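Local coordinates for LPXTG cell wall surface protein (Streptococcus gordonii, PDB 4IGB) that is a sortase-anchored surface protein whose N-terminal region, the part present here, probably mediates adhesion of the bacterium to host surfaces, at residues K289-D299 against V311-P320. Sequence-based numbering, arbitrary orientation.
Sequences KIDPRPVLEVD and VTYKATFKVP
Val298 and Tyr313 lie side by side and point the same way from a non-hydrogen-bonded pair of the antiparallel hairpin formed by strands 295-304 and 310-317. The Val298 methyl CG2, anti to the backbone N (CG1 at chi1 63°), approaches the tyrosine ring obliquely, 3.5 Å from CE1. On the same face Leu296 brings CD1 to 4.0 Å from Ala315 CB and also near Tyr313 CB, while Val427 of the parallel neighbour 427-432 touches Leu296, Val298 and Tyr313. Just before strand 295-304 begins, Pro294 meets the Phe317 ring obliquely, its CG 3.7 Å from Phe317 CD1, and Ile290 packs CG1 against Pro320 CG.

The other face, apart from Val295, is polar. Glu297 and Lys314 run alongside each other, both extended beyond CG, but OE1 stays 4.4 Å from NZ, longer than a salt bridge. Instead Glu297 OE1 lies 2.6 Å from a water also within bonding distance of Val295 O and Thr316 OG1; with more acceptors in reach than protons, it probably shares its hydrogens among them. A second water joins Asp299 O to Thr312 OG1. Between the faces, six backbone hydrogen bonds tie Val295, Glu297 and Asp299 to Thr316, Lys314 and Thr312; the shortest include Thr316 N to Val295 O, 2.8 Å.

Past the paired strands, Lys318 leaves with CG anti to its backbone N (chi1 179°), then bends at each later torsion. Its CG rests on CD of Pro292, which follows a cis peptide bond, and its NZ lies 3.1 Å from Asp291 O. Here, where strand pairing has ended, a water donates to both Pro292 O and Lys318 O, bridging them. The hairpin of this adhesin-like N2 domain thus presents apolar side chains to its interior and a hydrated, mostly polar and charged face outward, where the Glu297-Lys314 attraction is probably softened by solvent.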
loop_
_atom_site.group_PDB
_atom_site.type_symbol
_atom_site.label_atom_id
_atom_site.label_comp_id
_atom_site.label_asym_id
_atom_site.label_seq_id
_atom_site.Cartn_x
_atom_site.Cartn_y
_atom_site.Cartn_z
ATOM N N LYS B 289 7.854 -6.037 0.031
ATOM C CA LYS B 289 8.717 -6.645 -0.988
ATOM C C LYS B 289 8.790 -8.155 -0.902
ATOM O O LYS B 289 9.135 -8.705 0.141
ATOM C CB LYS B 289 10.151 -6.117 -0.857
ATOM C CG LYS B 289 10.455 -4.843 -1.620
ATOM C CD LYS B 289 11.961 -4.580 -1.646
ATOM C CE LYS B 289 12.261 -3.142 -2.037
ATOM N NZ LYS B 289 13.710 -2.806 -1.871
ATOM N N ILE B 290 8.477 -8.830 -2.001
ATOM C CA ILE B 290 8.821 -10.244 -2.126
ATOM C C ILE B 290 9.729 -10.316 -3.331
ATOM O O ILE B 290 9.278 -10.485 -4.459
ATOM C CB ILE B 290 7.581 -11.176 -2.281
ATOM C CG1 ILE B 290 6.745 -11.175 -0.999
ATOM C CG2 ILE B 290 8.015 -12.623 -2.585
ATOM C CD1 ILE B 290 5.433 -11.947 -1.112
ATOM N N ASP B 291 11.021 -10.154 -3.082
ATOM C CA ASP B 291 11.973 -9.938 -4.153
ATOM C C ASP B 291 13.329 -10.510 -3.747
ATOM O O ASP B 291 13.910 -10.094 -2.748
ATOM C CB ASP B 291 12.059 -8.438 -4.447
ATOM C CG ASP B 291 13.241 -8.068 -5.334
ATOM O OD1 ASP B 291 13.729 -8.931 -6.092
ATOM O OD2 ASP B 291 13.681 -6.896 -5.276
ATOM N N PRO B 292 13.844 -11.460 -4.535
ATOM C CA PRO B 292 13.279 -11.913 -5.818
ATOM C C PRO B 292 11.954 -12.663 -5.725
ATOM O O PRO B 292 11.644 -13.257 -4.705
ATOM C CB PRO B 292 14.357 -12.863 -6.359
ATOM C CG PRO B 292 15.079 -13.340 -5.134
ATOM C CD PRO B 292 15.086 -12.172 -4.190
ATOM N N ARG B 293 11.191 -12.640 -6.809
ATOM C CA ARG B 293 9.993 -13.458 -6.932
ATOM C C ARG B 293 10.406 -14.919 -6.924
ATOM O O ARG B 293 11.581 -15.235 -7.109
ATOM C CB ARG B 293 9.269 -13.146 -8.247
ATOM C CG ARG B 293 8.752 -11.727 -8.344
ATOM C CD ARG B 293 8.488 -11.336 -9.803
ATOM N NE ARG B 293 7.687 -12.334 -10.517
ATOM C CZ ARG B 293 7.393 -12.263 -11.814
ATOM N NH1 ARG B 293 6.648 -13.200 -12.390
ATOM N NH2 ARG B 293 7.841 -11.245 -12.540
ATOM N N PRO B 294 9.439 -15.822 -6.711
ATOM C CA PRO B 294 9.787 -17.240 -6.807
ATOM C C PRO B 294 10.346 -17.574 -8.183
ATOM O O PRO B 294 9.905 -17.022 -9.198
ATOM C CB PRO B 294 8.445 -17.942 -6.563
ATOM C CG PRO B 294 7.731 -16.996 -5.636
ATOM C CD PRO B 294 8.088 -15.620 -6.155
ATOM N N VAL B 295 11.330 -18.468 -8.197
ATOM C CA VAL B 295 11.951 -18.931 -9.427
ATOM C C VAL B 295 11.467 -20.342 -9.756
ATOM O O VAL B 295 11.629 -21.277 -8.960
ATOM C CB VAL B 295 13.495 -18.934 -9.312
ATOM C CG1 VAL B 295 14.115 -19.460 -10.590
ATOM C CG2 VAL B 295 13.999 -17.525 -9.004
ATOM N N LEU B 296 10.865 -20.487 -10.928
ATOM C CA LEU B 296 10.293 -21.758 -11.327
ATOM C C LEU B 296 11.058 -22.314 -12.501
ATOM O O LEU B 296 11.365 -21.589 -13.444
ATOM C CB LEU B 296 8.817 -21.589 -11.698
ATOM C CG LEU B 296 8.091 -22.860 -12.148
ATOM C CD1 LEU B 296 8.009 -23.848 -10.988
ATOM C CD2 LEU B 296 6.704 -22.528 -12.678
ATOM N N GLU B 297 11.356 -23.605 -12.443
ATOM C CA GLU B 297 12.075 -24.286 -13.505
ATOM C C GLU B 297 11.340 -25.578 -13.838
ATOM O O GLU B 297 10.698 -26.168 -12.978
ATOM C CB GLU B 297 13.506 -24.601 -13.052
ATOM C CG GLU B 297 14.230 -23.415 -12.428
ATOM C CD GLU B 297 15.572 -23.798 -11.805
ATOM O OE1 GLU B 297 15.704 -23.734 -10.564
ATOM O OE2 GLU B 297 16.499 -24.153 -12.559
ATOM N N VAL B 298 11.439 -26.017 -15.084
ATOM C CA VAL B 298 10.805 -27.249 -15.503
ATOM C C VAL B 298 11.812 -28.135 -16.232
ATOM O O VAL B 298 12.649 -27.645 -16.991
ATOM C CB VAL B 298 9.599 -26.982 -16.428
ATOM C CG1 VAL B 298 10.050 -26.307 -17.728
ATOM C CG2 VAL B 298 8.859 -28.280 -16.730
ATOM N N ASP B 299 11.720 -29.435 -15.989
ATOM C CA ASP B 299 12.521 -30.430 -16.697
ATOM C C ASP B 299 11.573 -31.526 -17.160
ATOM O O ASP B 299 10.958 -32.198 -16.329
ATOM C CB ASP B 299 13.599 -30.990 -15.761
ATOM C CG ASP B 299 14.429 -32.100 -16.399
ATOM O OD1 ASP B 299 15.132 -32.811 -15.653
ATOM O OD2 ASP B 299 14.385 -32.265 -17.636
ATOM N N VAL B 311 7.267 -34.831 -15.996
ATOM C CA VAL B 311 7.636 -33.428 -16.025
ATOM C C VAL B 311 7.793 -32.986 -14.574
ATOM O O VAL B 311 6.930 -33.239 -13.729
ATOM C CB VAL B 311 6.645 -32.535 -16.826
ATOM C CG1 VAL B 311 5.935 -33.338 -17.918
ATOM C CG2 VAL B 311 5.643 -31.882 -15.912
ATOM N N THR B 312 8.930 -32.364 -14.288
ATOM C CA THR B 312 9.315 -32.065 -12.924
ATOM C C THR B 312 9.494 -30.574 -12.763
ATOM O O THR B 312 10.219 -29.949 -13.535
ATOM C CB THR B 312 10.644 -32.768 -12.580
ATOM O OG1 THR B 312 10.516 -34.163 -12.859
ATOM C CG2 THR B 312 10.999 -32.579 -11.114
ATOM N N TYR B 313 8.844 -30.012 -11.751
ATOM C CA TYR B 313 8.912 -28.588 -11.490
ATOM C C TYR B 313 9.752 -28.298 -10.253
ATOM O O TYR B 313 9.533 -28.878 -9.199
ATOM C CB TYR B 313 7.503 -28.016 -11.310
ATOM C CG TYR B 313 6.634 -28.099 -12.562
ATOM C CD1 TYR B 313 6.869 -27.265 -13.651
ATOM C CD2 TYR B 313 5.581 -28.998 -12.645
ATOM C CE1 TYR B 313 6.083 -27.329 -14.796
ATOM C CE2 TYR B 313 4.780 -29.071 -13.796
ATOM C CZ TYR B 313 5.039 -28.232 -14.860
ATOM O OH TYR B 313 4.261 -28.288 -15.994
ATOM N N LYS B 314 10.722 -27.403 -10.392
ATOM C CA LYS B 314 11.516 -26.968 -9.257
ATOM C C LYS B 314 11.200 -25.515 -8.988
ATOM O O LYS B 314 11.384 -24.656 -9.853
ATOM C CB LYS B 314 13.009 -27.126 -9.538
ATOM C CG LYS B 314 13.907 -26.850 -8.331
ATOM C CD LYS B 314 15.388 -27.024 -8.706
ATOM C CE LYS B 314 16.324 -26.695 -7.543
ATOM N NZ LYS B 314 17.759 -26.661 -7.969
ATOM N N ALA B 315 10.718 -25.242 -7.786
ATOM C CA ALA B 315 10.394 -23.876 -7.411
ATOM C C ALA B 315 11.211 -23.431 -6.215
ATOM O O ALA B 315 11.249 -24.100 -5.179
ATOM C CB ALA B 315 8.909 -23.740 -7.116
ATOM N N THR B 316 11.852 -22.282 -6.362
ATOM C CA THR B 316 12.670 -21.726 -5.297
ATOM C C THR B 316 12.030 -20.465 -4.744
ATOM O O THR B 316 11.825 -19.492 -5.469
ATOM C CB THR B 316 14.043 -21.391 -5.833
ATOM O OG1 THR B 316 14.616 -22.581 -6.387
ATOM C CG2 THR B 316 14.934 -20.822 -4.728
ATOM N N PHE B 317 11.707 -20.481 -3.458
ATOM C CA PHE B 317 10.978 -19.361 -2.866
ATOM C C PHE B 317 11.874 -18.565 -1.937
ATOM O O PHE B 317 12.358 -19.091 -0.941
ATOM C CB PHE B 317 9.747 -19.873 -2.101
ATOM C CG PHE B 317 8.794 -20.670 -2.957
ATOM C CD1 PHE B 317 7.738 -20.051 -3.598
ATOM C CD2 PHE B 317 8.964 -22.034 -3.124
ATOM C CE1 PHE B 317 6.862 -20.777 -4.406
ATOM C CE2 PHE B 317 8.086 -22.770 -3.923
ATOM C CZ PHE B 317 7.036 -22.135 -4.564
ATOM N N LYS B 318 12.085 -17.290 -2.248
ATOM C CA LYS B 318 12.801 -16.425 -1.316
ATOM C C LYS B 318 11.828 -15.940 -0.253
ATOM O O LYS B 318 10.718 -15.502 -0.568
ATOM C CB LYS B 318 13.462 -15.245 -2.044
ATOM C CG LYS B 318 14.221 -14.251 -1.137
ATOM C CD LYS B 318 13.256 -13.363 -0.352
ATOM C CE LYS B 318 13.583 -11.879 -0.436
ATOM N NZ LYS B 318 15.004 -11.497 -0.184
ATOM N N VAL B 319 12.255 -16.012 1.003
ATOM C CA VAL B 319 11.430 -15.621 2.125
ATOM C C VAL B 319 11.696 -14.173 2.550
ATOM O O VAL B 319 12.825 -13.812 2.867
ATOM C CB VAL B 319 11.687 -16.561 3.325
ATOM C CG1 VAL B 319 10.868 -16.132 4.518
ATOM C CG2 VAL B 319 11.399 -18.018 2.947
ATOM N N PRO B 320 10.643 -13.337 2.579
ATOM C CA PRO B 320 10.783 -11.934 2.985
ATOM C C PRO B 320 11.226 -11.799 4.435
ATOM O O PRO B 320 10.767 -12.551 5.288
ATOM C CB PRO B 320 9.356 -11.376 2.851
ATOM C CG PRO B 320 8.597 -12.383 2.112
ATOM C CD PRO B 320 9.240 -13.703 2.340
HETATM O O HOH W 1 10.159 -15.587 -3.487
HETATM O O HOH W 2 13.085 -16.865 -5.519
HETATM O O HOH W 3 13.818 -23.091 -8.864
HETATM O O HOH W 4 11.316 -34.793 -15.511
#